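Local atomic coordinates of glucose import ATP-binding protein GlcV (Sulfolobus solfataricus, PDB entry 1OXX), a protein that hydrolyses ATP to energise glucose uptake, as the ATP-binding subunit of the GlcSTUV ABC transporter. Residues 120-133 / 145-158. The protein carries 1 engineered substitution. Sequence-based numbering, arbitrary orientation. Where two conformers were deposited one is given.
Sequences RVEEVAKILDIHHV and QQQRVALARALVKD
Two arginines, Arg120 and Arg148, reach across in opposite directions, Arg120 donating to two backbone carbonyls and Arg148 to one, at the end of the other's helix or just beyond it. They bracket an apolar seam between helices 114-127 and 143-155 in the helical region of the ABC-ATPase domain, the latter helix beginning within the LSGAQ sequence of the ABC signature motif. Arg120 NE meets Val156 O at 2.9 Å in an almost straight bond (179°); the oxygen lies in the guanidinium plane, while NE stands above the plane of the carbonyl. Its NH2 adds a weak bond to Leu155 O, while NH1 forms a salt bridge with Glu123 OE1 at 2.9 Å. With Val124 CG2 lying over one guanidinium face, these contacts should hold the group's rotation; a methionine in its place would probably leave Val156 O without its donor and Glu123 without its charge partner. Between the arginines, Leu128 drives CD1 onto the backbone of Ala152, 3.5 Å from Ala152 N, and the small Ala152 CB receives Val124 CG1 at 3.8 Å. A Schellman motif with Asp129 at C' ends the first helix and turns Ile130 back to the seam. Ile130 CG1 sits between backbone N and carbonyl carbon (chi1 45°), carrying CD1 to 3.6 Å from Val149 CG2, while Ile130 CG2 packs on Arg148 CB. Helix 176-190 touches Leu151 and Leu155, helix 99-104 Val121 and Ala152. Arg148, extended from CG to NE, places NH1 2.9 Å from Leu128 O, above the carbonyl plane, and a water donating to Ile127 O weakly bridges to NH1.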
ATOM      1  N   ARG A 120     -26.069  -3.594  20.518  1.00  5.27           N
ATOM      2  CA  ARG A 120     -25.269  -3.412  19.315  1.00  4.61           C
ATOM      3  C   ARG A 120     -23.777  -3.527  19.606  1.00  5.41           C
ATOM      4  O   ARG A 120     -23.028  -4.201  18.890  1.00  7.01           O
ATOM      5  CB  ARG A 120     -25.568  -2.065  18.658  1.00  7.54           C
ATOM      6  CG  ARG A 120     -24.747  -1.794  17.413  1.00  8.21           C
ATOM      7  CD  ARG A 120     -24.920  -2.843  16.331  1.00  8.14           C
ATOM      8  NE  ARG A 120     -24.092  -2.539  15.176  1.00  8.53           N
ATOM      9  CZ  ARG A 120     -23.740  -3.411  14.234  1.00 11.26           C
ATOM     10  NH1 ARG A 120     -24.157  -4.670  14.288  1.00 13.50           N
ATOM     11  NH2 ARG A 120     -22.963  -3.013  13.231  1.00 12.71           N
ATOM     12  N   VAL A 121     -23.334  -2.858  20.661  1.00  6.14           N
ATOM     13  CA  VAL A 121     -21.940  -2.931  21.036  1.00  5.01           C
ATOM     14  C   VAL A 121     -21.545  -4.374  21.359  1.00  6.37           C
ATOM     15  O   VAL A 121     -20.507  -4.853  20.915  1.00  6.28           O
ATOM     16  CB  VAL A 121     -21.655  -2.033  22.248  1.00  4.76           C
ATOM     17  CG1 VAL A 121     -20.233  -2.282  22.799  1.00  5.55           C
ATOM     18  CG2 VAL A 121     -21.863  -0.570  21.853  1.00  6.45           C
ATOM     19  N   GLU A 122     -22.374  -5.070  22.129  1.00  6.49           N
ATOM     20  CA  GLU A 122     -22.061  -6.459  22.477  1.00  6.08           C
ATOM     21  C   GLU A 122     -22.018  -7.368  21.262  1.00  8.28           C
ATOM     22  O   GLU A 122     -21.178  -8.268  21.196  1.00  8.21           O
ATOM     23  CB  GLU A 122     -23.005  -7.000  23.538  1.00  7.05           C
ATOM     24  CG  GLU A 122     -22.703  -6.415  24.903  1.00  9.59           C
ATOM     25  CD  GLU A 122     -23.402  -7.145  26.029  1.00 15.63           C
ATOM     26  OE1 GLU A 122     -23.872  -6.466  26.957  1.00 17.74           O
ATOM     27  OE2 GLU A 122     -23.450  -8.406  25.989  1.00 17.21           O
ATOM     28  N   GLU A 123     -22.918  -7.129  20.309  1.00  5.47           N
ATOM     29  CA  GLU A 123     -22.996  -7.948  19.106  1.00  6.89           C
ATOM     30  C   GLU A 123     -21.707  -7.805  18.297  1.00  6.18           C
ATOM     31  O   GLU A 123     -21.084  -8.802  17.868  1.00  7.96           O
ATOM     32  CB  GLU A 123     -24.225  -7.522  18.292  1.00 10.55           C
ATOM     33  CG  GLU A 123     -24.334  -8.043  16.877  1.00 20.88           C
ATOM     34  CD  GLU A 123     -25.571  -7.499  16.177  1.00 25.29           C
ATOM     35  OE1 GLU A 123     -25.774  -6.260  16.174  1.00 19.83           O
ATOM     36  OE2 GLU A 123     -26.353  -8.310  15.641  1.00 43.06           O
ATOM     37  N   VAL A 124     -21.283  -6.569  18.085  1.00  6.00           N
ATOM     38  CA  VAL A 124     -20.080  -6.325  17.326  1.00  6.69           C
ATOM     39  C   VAL A 124     -18.858  -6.849  18.085  1.00  7.53           C
ATOM     40  O   VAL A 124     -17.948  -7.417  17.512  1.00  7.49           O
ATOM     41  CB  VAL A 124     -19.940  -4.825  17.009  1.00  8.65           C
ATOM     42  CG1 VAL A 124     -18.666  -4.544  16.284  1.00 10.31           C
ATOM     43  CG2 VAL A 124     -21.149  -4.367  16.202  1.00 12.69           C
ATOM     44  N   ALA A 125     -18.838  -6.644  19.392  1.00  7.10           N
ATOM     45  CA  ALA A 125     -17.725  -7.117  20.181  1.00  6.96           C
ATOM     46  C   ALA A 125     -17.621  -8.644  20.122  1.00  7.24           C
ATOM     47  O   ALA A 125     -16.517  -9.187  20.080  1.00  7.44           O
ATOM     48  CB  ALA A 125     -17.852  -6.639  21.620  1.00  5.94           C
ATOM     49  N   LYS A 126     -18.749  -9.348  20.119  1.00  6.37           N
ATOM     50  CA  LYS A 126     -18.702 -10.813  20.015  1.00  6.89           C
ATOM     51  C   LYS A 126     -18.135 -11.247  18.672  1.00  7.98           C
ATOM     52  O   LYS A 126     -17.306 -12.161  18.598  1.00  9.55           O
ATOM     53  CB  LYS A 126     -20.085 -11.397  20.229  1.00 10.06           C
ATOM     54  N   ILE A 127     -18.583 -10.607  17.603  1.00  6.46           N
ATOM     55  CA  ILE A 127     -18.099 -10.958  16.280  1.00  7.47           C
ATOM     56  C   ILE A 127     -16.582 -10.767  16.162  1.00  9.64           C
ATOM     57  O   ILE A 127     -15.905 -11.582  15.547  1.00 12.12           O
ATOM     58  CB  ILE A 127     -18.848 -10.117  15.224  1.00 10.23           C
ATOM     59  CG1 ILE A 127     -20.293 -10.603  15.079  1.00 12.80           C
ATOM     60  CG2 ILE A 127     -18.115 -10.162  13.887  1.00 18.58           C
ATOM     61  CD1 ILE A 127     -21.209  -9.618  14.324  1.00 19.54           C
ATOM     62  N   LEU A 128     -16.040  -9.722  16.798  1.00  5.79           N
ATOM     63  CA  LEU A 128     -14.630  -9.407  16.722  1.00  7.05           C
ATOM     64  C   LEU A 128     -13.826  -9.988  17.893  1.00  5.06           C
ATOM     65  O   LEU A 128     -12.657  -9.655  18.105  1.00  8.11           O
ATOM     66  CB  LEU A 128     -14.443  -7.881  16.632  1.00  9.56           C
ATOM     67  CG  LEU A 128     -14.929  -7.205  15.347  1.00 10.04           C
ATOM     68  CD1 LEU A 128     -14.795  -5.701  15.402  1.00 10.73           C
ATOM     69  CD2 LEU A 128     -14.150  -7.749  14.159  1.00 13.53           C
ATOM     70  N   ASP A 129     -14.488 -10.845  18.662  1.00  5.23           N
ATOM     71  CA  ASP A 129     -13.893 -11.570  19.783  1.00  6.67           C
ATOM     72  C   ASP A 129     -13.182 -10.692  20.806  1.00  3.83           C
ATOM     73  O   ASP A 129     -12.071 -11.000  21.261  1.00  5.87           O
ATOM     74  CB  ASP A 129     -12.954 -12.664  19.279  1.00 10.18           C
ATOM     75  CG  ASP A 129     -12.589 -13.676  20.355  1.00 12.21           C
ATOM     76  OD1 ASP A 129     -13.417 -13.944  21.259  1.00  7.73           O
ATOM     77  OD2 ASP A 129     -11.482 -14.272  20.355  1.00 13.64           O
ATOM     78  N   ILE A 130     -13.858  -9.608  21.188  1.00  4.94           N
ATOM     79  CA  ILE A 130     -13.388  -8.746  22.281  1.00  3.99           C
ATOM     80  C   ILE A 130     -14.474  -8.504  23.311  1.00  5.48           C
ATOM     81  O   ILE A 130     -14.368  -7.608  24.144  1.00  5.20           O
ATOM     82  CB  ILE A 130     -12.847  -7.384  21.782  1.00  5.77           C
ATOM     83  CG1 ILE A 130     -13.792  -6.775  20.746  1.00 10.27           C
ATOM     84  CG2 ILE A 130     -11.437  -7.568  21.239  1.00  9.43           C
ATOM     85  CD1 ILE A 130     -13.506  -5.343  20.374  1.00 12.83           C
ATOM     86  N   HIS A 131     -15.518  -9.324  23.260  1.00  4.51           N
ATOM     87  CA  HIS A 131     -16.624  -9.186  24.196  1.00  4.70           C
ATOM     88  C   HIS A 131     -16.148  -9.326  25.648  1.00  4.65           C
ATOM     89  O   HIS A 131     -16.662  -8.662  26.550  1.00  7.62           O
ATOM     90  CB  HIS A 131     -17.700 -10.229  23.862  1.00  5.35           C
ATOM     91  CG  HIS A 131     -18.948 -10.092  24.660  1.00  7.72           C
ATOM     92  ND1 HIS A 131     -19.124 -10.747  25.853  1.00  9.91           N
ATOM     93  CD2 HIS A 131     -20.070  -9.361  24.458  1.00  5.37           C
ATOM     94  CE1 HIS A 131     -20.312 -10.447  26.345  1.00  8.48           C
ATOM     95  NE2 HIS A 131     -20.909  -9.605  25.517  1.00  9.65           N
ATOM     96  N   HIS A 132     -15.148 -10.175  25.854  1.00  4.62           N
ATOM     97  CA  HIS A 132     -14.658 -10.487  27.189  1.00  5.30           C
ATOM     98  C   HIS A 132     -13.729  -9.441  27.790  1.00  9.20           C
ATOM     99  O   HIS A 132     -13.346  -9.549  28.955  1.00  9.74           O
ATOM    100  CB  HIS A 132     -13.956 -11.844  27.204  1.00  6.79           C
ATOM    101  CG  HIS A 132     -12.821 -11.955  26.232  1.00  4.94           C
ATOM    102  ND1 HIS A 132     -13.004 -11.928  24.866  1.00  4.58           N
ATOM    103  CD2 HIS A 132     -11.488 -12.120  26.425  1.00  4.98           C
ATOM    104  CE1 HIS A 132     -11.835 -12.065  24.261  1.00  9.91           C
ATOM    105  NE2 HIS A 132     -10.897 -12.177  25.189  1.00  6.94           N
ATOM    106  N   VAL A 133     -13.364  -8.423  27.009  1.00  6.01           N
ATOM    107  CA  VAL A 133     -12.530  -7.349  27.547  1.00  6.59           C
ATOM    108  C   VAL A 133     -13.217  -5.971  27.450  1.00  2.95           C
ATOM    109  O   VAL A 133     -12.563  -4.930  27.491  1.00  5.24           O
ATOM    110  CB  VAL A 133     -11.147  -7.316  26.867  1.00  4.85           C
ATOM    111  CG1 VAL A 133     -10.347  -8.584  27.211  1.00  7.47           C
ATOM    112  CG2 VAL A 133     -11.258  -7.198  25.373  1.00  6.24           C
ATOM    113  N   GLN A 145      -6.018  -6.629  20.604  1.00  8.81           N
ATOM    114  CA  GLN A 145      -7.295  -6.228  21.156  1.00  6.10           C
ATOM    115  C   GLN A 145      -7.606  -4.759  20.881  1.00  5.51           C
ATOM    116  O   GLN A 145      -8.748  -4.424  20.600  1.00  6.13           O
ATOM    117  CB  GLN A 145      -7.351  -6.530  22.649  1.00  5.81           C
ATOM    118  CG  GLN A 145      -7.437  -8.017  22.923  1.00  8.01           C
ATOM    119  CD  GLN A 145      -7.226  -8.392  24.376  1.00  5.40           C
ATOM    120  OE1 GLN A 145      -6.670  -7.613  25.159  1.00  7.84           O
ATOM    121  NE2 GLN A 145      -7.675  -9.592  24.748  1.00  9.36           N
ATOM    122  N   GLN A 146      -6.600  -3.884  20.944  1.00  6.65           N
ATOM    123  CA  GLN A 146      -6.816  -2.472  20.653  1.00  5.64           C
ATOM    124  C   GLN A 146      -7.227  -2.321  19.197  1.00  6.05           C
ATOM    125  O   GLN A 146      -8.122  -1.544  18.869  1.00  7.31           O
ATOM    126  CB  GLN A 146      -5.551  -1.647  20.932  1.00  7.10           C
ATOM    127  CG  GLN A 146      -5.164  -1.575  22.403  1.00  9.17           C
ATOM    128  CD  GLN A 146      -3.735  -1.126  22.596  1.00 13.96           C
ATOM    129  OE1 GLN A 146      -3.000  -0.953  21.621  1.00 20.98           O
ATOM    130  NE2 GLN A 146      -3.328  -0.936  23.842  1.00 10.74           N
ATOM    131  N   GLN A 147      -6.580  -3.083  18.328  1.00  6.77           N
ATOM    132  CA  GLN A 147      -6.934  -3.079  16.916  1.00  8.16           C
ATOM    133  C   GLN A 147      -8.384  -3.475  16.714  1.00  5.46           C
ATOM    134  O   GLN A 147      -9.133  -2.851  15.948  1.00  7.33           O
ATOM    135  CB  GLN A 147      -6.027  -4.040  16.157  1.00 10.20           C
ATOM    136  CG  GLN A 147      -6.133  -3.897  14.663  1.00 12.84           C
ATOM    137  CD  GLN A 147      -5.215  -2.819  14.125  1.00 16.58           C
ATOM    138  OE1 GLN A 147      -4.291  -2.367  14.823  1.00 19.60           O
ATOM    139  NE2 GLN A 147      -5.443  -2.418  12.882  1.00 26.15           N
ATOM    140  N   ARG A 148      -8.793  -4.529  17.398  1.00  7.13           N
ATOM    141  CA  ARG A 148     -10.151  -5.001  17.287  1.00  7.08           C
ATOM    142  C   ARG A 148     -11.169  -4.014  17.873  1.00  5.85           C
ATOM    143  O   ARG A 148     -12.260  -3.866  17.312  1.00  6.64           O
ATOM    144  CB  ARG A 148     -10.279  -6.403  17.871  1.00  5.67           C
ATOM    145  CG  ARG A 148      -9.547  -7.433  17.044  1.00  7.77           C
ATOM    146  CD  ARG A 148      -9.445  -8.772  17.699  1.00 16.16           C
ATOM    147  NE  ARG A 148      -8.759  -9.701  16.810  1.00 12.93           N
ATOM    148  CZ  ARG A 148      -9.351 -10.700  16.190  1.00 12.93           C
ATOM    149  NH1 ARG A 148     -10.643 -10.927  16.367  1.00 20.76           N
ATOM    150  NH2 ARG A 148      -8.642 -11.481  15.384  1.00 18.39           N
ATOM    151  N   VAL A 149     -10.835  -3.325  18.963  1.00  6.24           N
ATOM    152  CA  VAL A 149     -11.743  -2.316  19.491  1.00  6.33           C
ATOM    153  C   VAL A 149     -11.884  -1.164  18.501  1.00  7.18           C
ATOM    154  O   VAL A 149     -12.974  -0.660  18.282  1.00  6.53           O
ATOM    155  CB  VAL A 149     -11.257  -1.800  20.845  1.00  7.36           C
ATOM    156  CG1 VAL A 149     -12.095  -0.632  21.314  1.00  8.59           C
ATOM    157  CG2 VAL A 149     -11.295  -2.932  21.832  1.00 10.56           C
ATOM    158  N   ALA A 150     -10.779  -0.762  17.878  1.00  5.00           N
ATOM    159  CA  ALA A 150     -10.814   0.307  16.887  1.00  7.82           C
ATOM    160  C   ALA A 150     -11.668  -0.099  15.680  1.00  5.13           C
ATOM    161  O   ALA A 150     -12.431   0.716  15.137  1.00  5.40           O
ATOM    162  CB  ALA A 150      -9.400   0.677  16.441  1.00  7.70           C
ATOM    163  N   LEU A 151     -11.547  -1.353  15.250  1.00  6.14           N
ATOM    164  CA  LEU A 151     -12.369  -1.833  14.155  1.00  5.07           C
ATOM    165  C   LEU A 151     -13.843  -1.900  14.576  1.00  5.55           C
ATOM    166  O   LEU A 151     -14.713  -1.514  13.816  1.00  4.77           O
ATOM    167  CB  LEU A 151     -11.879  -3.193  13.702  1.00  7.47           C
ATOM    168  CG  LEU A 151     -12.468  -3.786  12.440  1.00 11.14           C
ATOM    169  CD1 LEU A 151     -12.339  -2.842  11.266  1.00  9.69           C
ATOM    170  CD2 LEU A 151     -11.782  -5.115  12.171  1.00 12.74           C
ATOM    171  N   ALA A 152     -14.142  -2.327  15.794  1.00  4.92           N
ATOM    172  CA  ALA A 152     -15.514  -2.374  16.274  1.00  3.65           C
ATOM    173  C   ALA A 152     -16.115  -0.979  16.284  1.00  4.09           C
ATOM    174  O   ALA A 152     -17.284  -0.789  15.923  1.00  5.65           O
ATOM    175  CB  ALA A 152     -15.527  -2.968  17.678  1.00  3.68           C
ATOM    176  N   ARG A 153     -15.349  -0.009  16.761  1.00  4.65           N
ATOM    177  CA  ARG A 153     -15.805   1.385  16.746  1.00  7.43           C
ATOM    178  C   ARG A 153     -16.176   1.830  15.325  1.00  6.40           C
ATOM    179  O   ARG A 153     -17.188   2.499  15.108  1.00  7.68           O
ATOM    180  CB  ARG A 153     -14.727   2.294  17.332  1.00  6.61           C
ATOM    181  CG  ARG A 153     -15.125   3.724  17.378  1.00  8.77           C
ATOM    182  CD  ARG A 153     -14.077   4.631  17.974  1.00 13.04           C
ATOM    183  NE  ARG A 153     -12.817   4.552  17.266  1.00 10.71           N
ATOM    184  CZ  ARG A 153     -11.708   5.151  17.661  1.00 10.15           C
ATOM    185  NH1 ARG A 153     -11.700   5.852  18.791  1.00  8.31           N
ATOM    186  NH2 ARG A 153     -10.595   5.014  16.958  1.00  9.92           N
ATOM    187  N   ALA A 154     -15.348   1.462  14.355  1.00  3.39           N
ATOM    188  CA  ALA A 154     -15.599   1.803  12.950  1.00  4.64           C
ATOM    189  C   ALA A 154     -16.826   1.130  12.363  1.00  8.12           C
ATOM    190  O   ALA A 154     -17.417   1.668  11.425  1.00  8.47           O
ATOM    191  CB  ALA A 154     -14.410   1.446  12.126  1.00  7.65           C
ATOM    192  N   LEU A 155     -17.210  -0.029  12.896  1.00  4.78           N
ATOM    193  CA  LEU A 155     -18.284  -0.858  12.333  1.00  4.55           C
ATOM    194  C   LEU A 155     -19.618  -0.750  13.057  1.00  4.27           C
ATOM    195  O   LEU A 155     -20.636  -1.279  12.618  1.00  6.21           O
ATOM    196  CB  LEU A 155     -17.843  -2.318  12.363  1.00  6.65           C
ATOM    197  CG  LEU A 155     -16.618  -2.636  11.521  1.00  6.80           C
ATOM    198  CD1 LEU A 155     -16.227  -4.085  11.743  1.00 10.86           C
ATOM    199  CD2 LEU A 155     -16.882  -2.372  10.070  1.00  9.81           C
ATOM    200  N   VAL A 156     -19.606  -0.051  14.176  1.00  5.68           N
ATOM    201  CA  VAL A 156     -20.770  -0.057  15.061  1.00  4.39           C
ATOM    202  C   VAL A 156     -22.053   0.535  14.470  1.00  6.02           C
ATOM    203  O   VAL A 156     -23.145   0.140  14.860  1.00  7.61           O
ATOM    204  CB  VAL A 156     -20.423   0.580  16.441  1.00  5.83           C
ATOM    205  CG1 VAL A 156     -20.429   2.075  16.383  1.00  5.00           C
ATOM    206  CG2 VAL A 156     -21.375   0.066  17.478  1.00  7.81           C
ATOM    207  N   LYS A 157     -21.918   1.470  13.539  1.00  4.84           N
ATOM    208  CA  LYS A 157     -23.084   2.074  12.860  1.00  5.93           C
ATOM    209  C   LYS A 157     -23.408   1.435  11.504  1.00 14.92           C
ATOM    210  O   LYS A 157     -24.112   2.022  10.685  1.00 13.40           O
ATOM    211  CB  LYS A 157     -22.876   3.572  12.622  1.00  9.78           C
ATOM    212  CG  LYS A 157     -22.788   4.444  13.876  0.50  8.71           C
ATOM    213  CD  LYS A 157     -22.811   5.928  13.533  0.50 10.57           C
ATOM    214  CE  LYS A 157     -21.545   6.375  12.819  0.50  8.52           C
ATOM    215  NZ  LYS A 157     -21.578   7.833  12.474  0.50 15.66           N
ATOM    216  N   ASP A 158     -22.905   0.240  11.261  1.00 17.55           N
ATOM    217  CA  ASP A 158     -23.098  -0.426   9.968  1.00 11.90           C
ATOM    218  C   ASP A 158     -22.863   0.464   8.740  1.00 16.30           C
ATOM    219  O   ASP A 158     -23.756   0.897   8.025  1.00 15.47           O
ATOM    220  CB  ASP A 158     -24.465  -1.077   9.850  1.00 20.53           C
ATOM    221  CG  ASP A 158     -24.436  -2.278   8.917  1.00 23.78           C
ATOM    222  OD1 ASP A 158     -23.598  -3.187   9.160  1.00 22.98           O
ATOM    223  OD2 ASP A 158     -25.179  -2.391   7.916  1.00 44.77           O
TER
HETATM  224  O   HOH W   1     -13.293 -12.303  14.929  1.00 38.05           O